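Local coordinates for protein adenosine kinase, putative (Trypanosoma brucei, PDB 2XTB) that probably phosphorylates adenosine and related nucleoside analogues with ATP, giving AMP and ADP in the salvage of purines, at residues S169-T174 with A200-Q205. Residues are numbered along the deposited sequence; the frame is centred on the assembly and turned at random.
With KRM (4-[5-(4-phenoxyphenyl)-1H-pyrazol-3-yl]morpholine), chain B.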
loop_
_atom_site.group_PDB
_atom_site.type_symbol
_atom_site.label_atom_id
_atom_site.label_comp_id
_atom_site.label_asym_id
_atom_site.label_seq_id
_atom_site.Cartn_x
_atom_site.Cartn_y
_atom_site.Cartn_z
ATOM N N SER A 169 1.553 4.687 -2.388
ATOM C CA SER A 169 1.074 4.830 -1.021
ATOM C C SER A 169 1.422 6.239 -0.552
ATOM O O SER A 169 2.299 6.891 -1.128
ATOM C CB SER A 169 1.713 3.783 -0.115
ATOM O OG SER A 169 3.128 3.856 -0.184
ATOM N N GLY A 170 0.732 6.712 0.483
ATOM C CA GLY A 170 0.989 8.038 1.036
ATOM C C GLY A 170 2.378 8.157 1.632
ATOM O O GLY A 170 2.913 9.260 1.755
ATOM N N PHE A 171 2.963 7.012 1.984
ATOM C CA PHE A 171 4.279 6.944 2.614
ATOM C C PHE A 171 5.412 7.430 1.714
ATOM O O PHE A 171 6.484 7.792 2.204
ATOM C CB PHE A 171 4.566 5.517 3.090
ATOM C CG PHE A 171 3.544 4.973 4.057
ATOM C CD1 PHE A 171 2.833 3.815 3.759
ATOM C CD2 PHE A 171 3.288 5.620 5.267
ATOM C CE1 PHE A 171 1.892 3.306 4.652
ATOM C CE2 PHE A 171 2.346 5.115 6.162
ATOM C CZ PHE A 171 1.650 3.956 5.851
ATOM N N THR A 172 5.174 7.430 0.404
ATOM C CA THR A 172 6.158 7.906 -0.572
ATOM C C THR A 172 6.375 9.416 -0.470
ATOM O O THR A 172 7.415 9.936 -0.889
ATOM C CB THR A 172 5.731 7.573 -2.007
ATOM O OG1 THR A 172 4.424 8.108 -2.253
ATOM C CG2 THR A 172 5.713 6.072 -2.228
ATOM N N LEU A 173 5.380 10.102 0.093
ATOM C CA LEU A 173 5.413 11.548 0.305
ATOM C C LEU A 173 6.242 11.926 1.533
ATOM O O LEU A 173 6.650 13.084 1.678
ATOM C CB LEU A 173 3.987 12.093 0.449
ATOM C CG LEU A 173 2.973 11.716 -0.633
ATOM C CD1 LEU A 173 1.560 11.734 -0.076
ATOM C CD2 LEU A 173 3.089 12.619 -1.847
ATOM N N THR A 174 6.475 10.956 2.416
ATOM C CA THR A 174 7.319 11.162 3.596
ATOM C C THR A 174 8.801 11.081 3.241
ATOM O O THR A 174 9.647 11.576 3.983
ATOM C CB THR A 174 7.024 10.137 4.713
ATOM O OG1 THR A 174 7.306 8.816 4.238
ATOM C CG2 THR A 174 5.572 10.218 5.157
ATOM N N ALA A 200 -2.367 6.750 5.823
ATOM C CA ALA A 200 -2.412 7.027 7.257
ATOM C C ALA A 200 -2.832 8.474 7.527
ATOM O O ALA A 200 -2.476 9.371 6.761
ATOM C CB ALA A 200 -1.063 6.748 7.887
ATOM N N PRO A 201 -3.586 8.708 8.621
ATOM C CA PRO A 201 -4.002 10.070 8.974
ATOM C C PRO A 201 -2.856 11.084 9.057
ATOM O O PRO A 201 -3.030 12.231 8.640
ATOM C CB PRO A 201 -4.660 9.891 10.345
ATOM C CG PRO A 201 -5.146 8.491 10.341
ATOM C CD PRO A 201 -4.110 7.715 9.581
ATOM N N PHE A 202 -1.695 10.668 9.566
ATOM C CA PHE A 202 -0.579 11.597 9.764
ATOM C C PHE A 202 -0.028 12.185 8.461
ATOM O O PHE A 202 0.636 13.222 8.483
ATOM C CB PHE A 202 0.536 10.985 10.631
ATOM C CG PHE A 202 1.312 9.886 9.959
ATOM C CD1 PHE A 202 2.366 10.182 9.094
ATOM C CD2 PHE A 202 1.008 8.553 10.210
ATOM C CE1 PHE A 202 3.087 9.166 8.474
ATOM C CE2 PHE A 202 1.729 7.528 9.597
ATOM C CZ PHE A 202 2.768 7.836 8.726
ATOM N N ILE A 203 -0.307 11.524 7.337
ATOM C CA ILE A 203 0.065 12.037 6.013
ATOM C C ILE A 203 -0.636 13.366 5.758
ATOM O O ILE A 203 0.002 14.345 5.371
ATOM C CB ILE A 203 -0.284 11.030 4.874
ATOM C CG1 ILE A 203 0.441 9.688 5.075
ATOM C CG2 ILE A 203 -0.002 11.636 3.486
ATOM C CD1 ILE A 203 1.960 9.753 5.020
ATOM N N MET A 204 -1.947 13.390 5.998
ATOM C CA MET A 204 -2.761 14.599 5.833
ATOM C C MET A 204 -2.453 15.676 6.872
ATOM O O MET A 204 -2.690 16.859 6.631
ATOM C CB MET A 204 -4.255 14.257 5.865
ATOM C CG MET A 204 -4.785 13.639 4.586
ATOM S SD MET A 204 -4.083 12.018 4.214
ATOM C CE MET A 204 -4.924 10.998 5.424
ATOM N N GLN A 205 -1.925 15.267 8.021
ATOM C CA GLN A 205 -1.640 16.211 9.092
ATOM C C GLN A 205 -0.234 16.800 8.987
ATOM O O GLN A 205 -0.058 18.010 9.092
ATOM C CB GLN A 205 -1.857 15.560 10.461
ATOM C CG GLN A 205 -2.060 16.565 11.592
ATOM C CD GLN A 205 -2.158 15.919 12.963
ATOM O OE1 GLN A 205 -2.105 16.605 13.982
ATOM N NE2 GLN A 205 -2.303 14.598 12.996
HETATM C C24 KRM B . 6.115 1.735 5.137
HETATM C C23 KRM B . 5.062 0.825 4.516
HETATM O O22 KRM B . 4.541 -0.039 5.526
HETATM C C21 KRM B . 3.778 0.690 6.489
HETATM C C20 KRM B . 4.681 1.650 7.265
HETATM N N19 KRM B . 5.542 2.381 6.323
HETATM C C16 KRM B . 5.880 3.697 6.562
HETATM C C15 KRM B . 5.750 4.347 7.780
HETATM N N17 KRM B . 6.405 4.461 5.607
HETATM N N18 KRM B . 6.622 5.699 6.229
HETATM C C14 KRM B . 6.232 5.635 7.530
HETATM C C11 KRM B . 6.328 6.780 8.488
HETATM C C10 KRM B . 6.007 6.631 9.840
HETATM C C9 KRM B . 6.110 7.722 10.710
HETATM C C12 KRM B . 6.755 8.024 8.017
HETATM C C13 KRM B . 6.857 9.112 8.885
HETATM C C8 KRM B . 6.532 8.970 10.234
HETATM O O7 KRM B . 6.650 10.067 11.061
HETATM C C6 KRM B . 5.948 10.237 12.236
HETATM C C1 KRM B . 6.586 10.037 13.466
HETATM C C5 KRM B . 4.605 10.624 12.213
HETATM C C4 KRM B . 3.904 10.799 13.412
HETATM C C3 KRM B . 4.542 10.592 14.637
HETATM C C2 KRM B . 5.886 10.211 14.664
#
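In the adenosine site of this ribokinase-like (PfkB) fold, the adenosine-binding residue Phe171 meets Phe202, which touches the bound compound beside it, while Ile203 packs behind them. Phe171 comes from the turn that follows strand 165-169, Phe202 from the first turn of helix 201-206, which follows strand 193-197; the two strands are parallel neighbours in the large sheet. Phe171 here lies under the pyrazole of the bound morpholine compound, whose C16 sits 3.5 Å above the plane of its ring, offset toward the rim. A flat, apolar ring suits a place where a planar heterocycle must lie. Phe202 CZ comes to the edge of that ring, in its plane, 3.8 Å from Phe171 CE2, so the two aromatic residues form a continuous apolar surface. The Phe202 ring carries the next part of the ligand: its CZ is 3.6 Å from C10 of the central phenyl, and the outer phenoxy carbon C5 lies over one face. Its CG stands between the backbone N and the carbonyl carbon (chi1 70°), a torsion that turns the ring up to the ligand.

Ile203 packs between the segments, its CD1 methyl pressed to 3.4 Å from Gly170 O. Gly170 CA and Ile203 CA, 6.5 Å apart, are the closest such pair, and glycine has no side chain to hold them apart. Leu173 CD1 meets the second branch of Ile203, CG2, at 3.9 Å, and this leucine continues onto Leu211 and Val214 of helix 208-214. No hydrogen bond joins the two segments; the turn from Ser169 to Thr172 is secured within itself, Thr172 OG1 donating to Ser169 O almost in line with the carbonyl. Thr174 faces both ways, its methyl CG2 touching C12 of the ligand and lying 3.6 Å from Ile203 CD1.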